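Local atomic coordinates of hypothetical protein ST1625 (Sulfolobus tokodaii, PDB entry 1WY6), a protein that is of unknown function but folds as an archaeal helical repeat protein with no beta strand. Residues D143-T146 and L147-A151; E122-A125 and S126-V129; N133-R137 and V138-R142. One frame throughout, in Å; residues are numbered along the deposited sequence.

Contact 2 (122-129) starts helix 125-137, contact 3 (133-142) ends it and turns into helix 141-153, and contact 1 (143-151) is the body of that second helix. In contact 2 Val123, Ile127 and Leu128 are buried and no touching residue is fully exposed; in contacts 1 and 3 buried leucines face other helices, while Thr146, Ile149, Arg137 and Glu141 lie on the surface. Contact 1 relies on regular backbone bonds with one side-chain touch, contact 2 pairs a serine bond with an apolar cluster, and contact 3 rests on backbone bonds round a positive-phi glycine, with an aspartate N-cap. Leu128 of contact 2 and Leu135 of contact 3 both pack on Leu147 of contact 1.

Contact 1 of 3, residues D143-T146 and L147-A151; sequences DATT and LLIEA
Thr145 and Ile149, one helical turn apart, are brought together by two first torsions. In Thr145 a chi1 of -72° sets CG2 anti to the backbone N, and in Ile149 a chi1 of -75° sets CG1 anti to the carbonyl carbon, with the chain extended beyond it. The methyl CG2 of Thr145 therefore meets the terminal CD1 of Ile149 at 3.6 Å, the two side chains crossing at a slant. CG1 of Ile149 also lies 3.2 Å from Thr145 O, the same carbonyl that accepts the backbone N of Ile149 at 2.8 Å. The threonine hydroxyl is turned the other way, and OG1 bonds to the carbonyl of Glu141 one turn back; Thr146 does likewise with Arg142.

The neighbouring backbone bonds are ordinary i to i+4 ones, with Leu147 N bonded to Asp143 O at 3.0 Å and Leu148 N to Ala144 O at 3.1 Å. Glu150 N follows on Thr146 O, and the pattern continues. Leu147 and Leu148 rest their CG atoms near the carbonyls of Asp143 and Ala144, and their outer carbons pack against other helices: Leu147 touches Leu128 of helix 125-137, and Leu148 touches Ala159 and Val163 of helix 157-164. This segment of helix 141-153 is thus sandwiched between its neighbours in the helical repeat fold. The chemistry implies a double use of Thr145: the same rotation that brings OG1 to the backbone carbonyl of Glu141 also places CG2 beside Ile149 as an apolar partner, whereas Thr146 shares only the hydroxyl bond.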
loop_
_atom_site.group_PDB
_atom_site.type_symbol
_atom_site.label_atom_id
_atom_site.label_comp_id
_atom_site.label_asym_id
_atom_site.label_seq_id
_atom_site.Cartn_x
_atom_site.Cartn_y
_atom_site.Cartn_z
ATOM N N ASP A 143 12.516 15.273 5.673
ATOM C CA ASP A 143 11.118 14.926 5.884
ATOM C C ASP A 143 11.019 13.783 6.876
ATOM O O ASP A 143 10.102 13.734 7.689
ATOM C CB ASP A 143 10.447 14.543 4.563
ATOM C CG ASP A 143 10.328 15.719 3.609
ATOM O OD1 ASP A 143 9.955 16.817 4.078
ATOM O OD2 ASP A 143 10.592 15.548 2.400
ATOM N N ALA A 144 11.974 12.864 6.812
ATOM C CA ALA A 144 11.974 11.739 7.733
ATOM C C ALA A 144 11.938 12.274 9.166
ATOM O O ALA A 144 11.111 11.850 9.977
ATOM C CB ALA A 144 13.212 10.891 7.517
ATOM N N THR A 145 12.835 13.217 9.455
ATOM C CA THR A 145 12.942 13.833 10.776
ATOM C C THR A 145 11.673 14.588 11.152
ATOM O O THR A 145 11.155 14.442 12.255
ATOM C CB THR A 145 14.141 14.818 10.839
ATOM O OG1 THR A 145 15.370 14.082 10.835
ATOM C CG2 THR A 145 14.067 15.673 12.092
ATOM N N THR A 146 11.180 15.396 10.227
ATOM C CA THR A 146 9.974 16.165 10.464
ATOM C C THR A 146 8.851 15.262 10.961
ATOM O O THR A 146 8.108 15.638 11.869
ATOM C CB THR A 146 9.528 16.873 9.175
ATOM O OG1 THR A 146 10.565 17.766 8.749
ATOM C CG2 THR A 146 8.237 17.665 9.403
ATOM N N LEU A 147 8.742 14.075 10.365
ATOM C CA LEU A 147 7.713 13.103 10.731
ATOM C C LEU A 147 7.960 12.491 12.107
ATOM O O LEU A 147 7.044 12.403 12.922
ATOM C CB LEU A 147 7.625 11.996 9.667
ATOM C CG LEU A 147 7.042 12.430 8.314
ATOM C CD1 LEU A 147 7.068 11.279 7.310
ATOM C CD2 LEU A 147 5.613 12.899 8.529
ATOM N N LEU A 148 9.194 12.065 12.366
ATOM C CA LEU A 148 9.522 11.486 13.667
ATOM C C LEU A 148 9.306 12.519 14.764
ATOM O O LEU A 148 8.963 12.170 15.887
ATOM C CB LEU A 148 10.970 10.987 13.700
ATOM C CG LEU A 148 11.233 9.664 12.969
ATOM C CD1 LEU A 148 12.712 9.285 13.094
ATOM C CD2 LEU A 148 10.344 8.577 13.549
ATOM N N ILE A 149 9.514 13.791 14.439
ATOM C CA ILE A 149 9.306 14.859 15.408
ATOM C C ILE A 149 7.811 14.920 15.712
ATOM O O ILE A 149 7.413 15.020 16.872
ATOM C CB ILE A 149 9.798 16.231 14.864
ATOM C CG1 ILE A 149 11.329 16.277 14.891
ATOM C CG2 ILE A 149 9.217 17.366 15.699
ATOM C CD1 ILE A 149 11.922 17.532 14.292
ATOM N N GLU A 150 6.989 14.842 14.666
ATOM C CA GLU A 150 5.539 14.861 14.835
ATOM C C GLU A 150 5.064 13.628 15.607
ATOM O O GLU A 150 4.157 13.719 16.430
ATOM C CB GLU A 150 4.834 14.918 13.477
ATOM C CG GLU A 150 3.312 14.880 13.588
ATOM C CD GLU A 150 2.733 16.092 14.312
ATOM O OE1 GLU A 150 1.585 15.995 14.791
ATOM O OE2 GLU A 150 3.415 17.140 14.396
ATOM N N ALA A 151 5.674 12.478 15.341
ATOM C CA ALA A 151 5.311 11.241 16.033
ATOM C C ALA A 151 5.659 11.354 17.519
ATOM O O ALA A 151 4.942 10.851 18.380
ATOM C CB ALA A 151 6.052 10.058 15.419
#

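Contact 2 of 3, residues E122-A125 and S126-V129; sequences EVSA and SILV
Ser124 and Ser126 join their hydroxyls at the N-terminus of helix 125-137, where Ser124 holds the N-cap position. The bond between Ser124 OG and Ser126 OG is 2.8 Å long, and either oxygen could be the donor. Both hydroxyls stand between their own backbone N and carbonyl carbon, with chi1 at 65° in Ser124 and 58° in Ser126, and this shared setting lets them face each other across the first turn. The backbone N of Ser124 is in turn held by the side chain of Asn88.

On the apolar flank, Leu128 can be followed outward. Its CB lies 3.5 Å from Ala125 O, and its CG is equally near Ser124 O, the carbonyl that receives the backbone N of Leu128 in a nearly straight bond of 3.3 Å. From CG the side chain forks: CD1 passes near CA of Ala125 and Ser124 O, while CD2 meets CG2 of Val123 at 3.7 Å, the two side chains meeting at a slant. Val123, just ahead of the N-cap, points its CB toward the first turn, and Ile117 of helix 107-117 touches both it and Leu128. Glu150 and Ala151 of helix 141-153 touch Leu128 as well. An alanine in place of Leu128 would be likely to open a gap beside CG2 of Val123 and leave Ile117 without one of its partners. Ile127 meets Val123 from a different direction, the two side chains at about a right angle, with Ile127 CG2 reaching Val123 CB at 4.1 Å.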
loop_
_atom_site.group_PDB
_atom_site.type_symbol
_atom_site.label_atom_id
_atom_site.label_comp_id
_atom_site.label_asym_id
_atom_site.label_seq_id
_atom_site.Cartn_x
_atom_site.Cartn_y
_atom_site.Cartn_z
ATOM N N GLU A 122 -3.466 13.926 10.759
ATOM C CA GLU A 122 -4.481 13.166 11.483
ATOM C C GLU A 122 -4.066 11.712 11.675
ATOM O O GLU A 122 -4.658 10.986 12.475
ATOM C CB GLU A 122 -5.807 13.224 10.721
ATOM C CG GLU A 122 -6.983 12.632 11.469
ATOM C CD GLU A 122 -7.192 13.278 12.829
ATOM O OE1 GLU A 122 -7.265 14.525 12.892
ATOM O OE2 GLU A 122 -7.290 12.541 13.836
ATOM N N VAL A 123 -3.045 11.293 10.932
ATOM C CA VAL A 123 -2.550 9.921 11.008
ATOM C C VAL A 123 -1.941 9.614 12.369
ATOM O O VAL A 123 -1.467 10.517 13.059
ATOM C CB VAL A 123 -1.486 9.653 9.919
ATOM C CG1 VAL A 123 -2.157 9.516 8.561
ATOM C CG2 VAL A 123 -0.468 10.785 9.895
ATOM N N SER A 124 -1.960 8.339 12.747
ATOM C CA SER A 124 -1.413 7.905 14.024
ATOM C C SER A 124 0.111 7.975 13.998
ATOM O O SER A 124 0.717 8.139 12.942
ATOM C CB SER A 124 -1.853 6.472 14.321
ATOM O OG SER A 124 -1.309 5.576 13.371
ATOM N N ALA A 125 0.725 7.840 15.168
ATOM C CA ALA A 125 2.175 7.890 15.281
ATOM C C ALA A 125 2.841 6.754 14.498
ATOM O O ALA A 125 3.885 6.951 13.873
ATOM C CB ALA A 125 2.583 7.823 16.756
ATOM N N SER A 126 2.236 5.570 14.530
ATOM C CA SER A 126 2.793 4.413 13.828
ATOM C C SER A 126 2.986 4.691 12.341
ATOM O O SER A 126 4.044 4.411 11.773
ATOM C CB SER A 126 1.890 3.191 14.017
ATOM O OG SER A 126 0.580 3.451 13.553
ATOM N N ILE A 127 1.962 5.249 11.714
ATOM C CA ILE A 127 2.030 5.573 10.301
ATOM C C ILE A 127 3.127 6.619 10.045
ATOM O O ILE A 127 3.929 6.468 9.118
ATOM C CB ILE A 127 0.634 6.048 9.803
ATOM C CG1 ILE A 127 -0.326 4.848 9.812
ATOM C CG2 ILE A 127 0.737 6.617 8.397
ATOM C CD1 ILE A 127 -1.809 5.189 9.690
ATOM N N LEU A 128 3.186 7.663 10.870
ATOM C CA LEU A 128 4.227 8.682 10.715
ATOM C C LEU A 128 5.599 8.009 10.797
ATOM O O LEU A 128 6.517 8.344 10.045
ATOM C CB LEU A 128 4.129 9.734 11.822
ATOM C CG LEU A 128 2.922 10.671 11.834
ATOM C CD1 LEU A 128 2.881 11.419 13.156
ATOM C CD2 LEU A 128 3.009 11.641 10.668
ATOM N N VAL A 129 5.729 7.056 11.716
ATOM C CA VAL A 129 6.990 6.347 11.888
ATOM C C VAL A 129 7.334 5.469 10.683
ATOM O O VAL A 129 8.486 5.437 10.248
ATOM C CB VAL A 129 6.974 5.469 13.156
ATOM C CG1 VAL A 129 8.146 4.508 13.138
ATOM C CG2 VAL A 129 7.053 6.352 14.396
#

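Contact 3 of 3, residues N133-R137 and V138-R142; sequences NALRR and VGDER
At the C-terminal end of helix 125-137, where the chain turns into helix 141-153, Gly139 folds back on Arg136. Gly139 N bonds to Arg136 O at 3.3 Å, approaching from above the carbonyl plane, and Asp140 N reaches back to Leu135 O at 3.2 Å, though the position of that oxygen is less certain. Together these two bonds make a Schellman motif with Gly139 as its C-prime residue. The positive phi of 92° suits glycine, since a CB there would jam against the carbonyl oxygen of Val138. Asp140 then serves as the N-cap of helix 141-153: with CG anti to the backbone N (chi1 -169°), OD1 receives the backbone N of Asp143. Its side chain runs alongside that of Leu135, pointing the same way, with OD2 at 3.9 Å from Leu135 CD2; OD2 also has a long, weak ion pair with Arg107 and lies close to Glu111. On the exposed side, Glu141 crosses Arg136 at about a right angle, and its OE1 touches the aliphatic CG of Arg136 at 3.7 Å. The opposite charges do not meet, as Arg136 NE stays 5.2 Å from Glu141 OE1, while the arm of Arg136 touches Ala144 and Thr145.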
loop_
_atom_site.group_PDB
_atom_site.type_symbol
_atom_site.label_atom_id
_atom_site.label_comp_id
_atom_site.label_asym_id
_atom_site.label_seq_id
_atom_site.Cartn_x
_atom_site.Cartn_y
_atom_site.Cartn_z
ATOM N N ASN A 133 10.707 6.321 8.371
ATOM C CA ASN A 133 11.775 5.357 8.203
ATOM C C ASN A 133 11.941 4.907 6.745
ATOM O O ASN A 133 13.054 4.610 6.310
ATOM C CB ASN A 133 11.530 4.173 9.147
ATOM C CG ASN A 133 11.783 4.539 10.612
ATOM O OD1 ASN A 133 11.425 3.798 11.526
ATOM N ND2 ASN A 133 12.411 5.684 10.831
ATOM N N ALA A 134 10.847 4.868 5.986
ATOM C CA ALA A 134 10.944 4.493 4.578
ATOM C C ALA A 134 11.634 5.658 3.853
ATOM O O ALA A 134 12.498 5.460 2.994
ATOM C CB ALA A 134 9.559 4.255 3.990
ATOM N N LEU A 135 11.250 6.880 4.211
ATOM C CA LEU A 135 11.841 8.056 3.594
ATOM C C LEU A 135 13.345 8.105 3.845
ATOM O O LEU A 135 14.129 8.334 2.928
ATOM C CB LEU A 135 11.178 9.334 4.133
ATOM C CG LEU A 135 9.796 9.651 3.550
ATOM C CD1 LEU A 135 9.111 10.740 4.371
ATOM C CD2 LEU A 135 9.947 10.084 2.084
ATOM N N ARG A 136 13.748 7.880 5.090
ATOM C CA ARG A 136 15.158 7.917 5.427
ATOM C C ARG A 136 15.904 6.905 4.553
ATOM O O ARG A 136 17.070 7.115 4.205
ATOM C CB ARG A 136 15.338 7.619 6.919
ATOM C CG ARG A 136 16.640 8.118 7.503
ATOM C CD ARG A 136 16.560 8.167 9.018
ATOM N NE ARG A 136 15.835 9.346 9.489
ATOM C CZ ARG A 136 15.117 9.393 10.607
ATOM N NH1 ARG A 136 14.500 10.513 10.957
ATOM N NH2 ARG A 136 14.993 8.317 11.368
ATOM N N ARG A 137 15.220 5.824 4.175
ATOM C CA ARG A 137 15.817 4.793 3.326
ATOM C C ARG A 137 16.035 5.259 1.883
ATOM O O ARG A 137 16.799 4.640 1.147
ATOM C CB ARG A 137 14.958 3.520 3.318
ATOM C CG ARG A 137 15.023 2.682 4.594
ATOM C CD ARG A 137 14.273 1.360 4.420
ATOM N NE ARG A 137 14.875 0.520 3.381
ATOM C CZ ARG A 137 14.269 -0.511 2.791
ATOM N NH1 ARG A 137 13.027 -0.844 3.132
ATOM N NH2 ARG A 137 14.903 -1.208 1.851
ATOM N N VAL A 138 15.360 6.332 1.471
ATOM C CA VAL A 138 15.540 6.856 0.115
ATOM C C VAL A 138 16.364 8.147 0.105
ATOM O O VAL A 138 16.475 8.820 -0.927
ATOM C CB VAL A 138 14.183 7.107 -0.630
ATOM C CG1 VAL A 138 13.593 5.782 -1.100
ATOM C CG2 VAL A 138 13.201 7.826 0.268
ATOM N N GLY A 139 16.939 8.489 1.254
ATOM C CA GLY A 139 17.770 9.679 1.346
ATOM C C GLY A 139 17.094 10.975 1.754
ATOM O O GLY A 139 17.709 12.046 1.673
ATOM N N ASP A 140 15.845 10.890 2.203
ATOM C CA ASP A 140 15.100 12.076 2.613
ATOM C C ASP A 140 15.080 12.251 4.134
ATOM O O ASP A 140 14.039 12.061 4.775
ATOM C CB ASP A 140 13.659 11.996 2.103
ATOM C CG ASP A 140 12.911 13.305 2.263
ATOM O OD1 ASP A 140 13.347 14.150 3.072
ATOM O OD2 ASP A 140 11.879 13.486 1.584
ATOM N N GLU A 141 16.225 12.621 4.702
ATOM C CA GLU A 141 16.341 12.826 6.145
ATOM C C GLU A 141 15.501 13.986 6.673
ATOM O O GLU A 141 14.927 13.891 7.760
ATOM C CB GLU A 141 17.805 13.044 6.545
ATOM C CG GLU A 141 18.588 11.757 6.792
ATOM C CD GLU A 141 18.843 10.962 5.525
ATOM O OE1 GLU A 141 19.310 9.808 5.631
ATOM O OE2 GLU A 141 18.580 11.493 4.425
ATOM N N ARG A 142 15.424 15.074 5.908
ATOM C CA ARG A 142 14.648 16.245 6.316
ATOM C C ARG A 142 13.193 15.920 6.615
ATOM O O ARG A 142 12.682 16.260 7.681
ATOM C CB ARG A 142 14.699 17.329 5.239
ATOM C CG ARG A 142 16.055 17.974 5.076
ATOM C CD ARG A 142 15.974 19.246 4.239
ATOM N NE ARG A 142 17.266 19.921 4.158
ATOM C CZ ARG A 142 17.960 20.339 5.214
ATOM N NH1 ARG A 142 17.487 20.153 6.441
ATOM N NH2 ARG A 142 19.131 20.942 5.046
#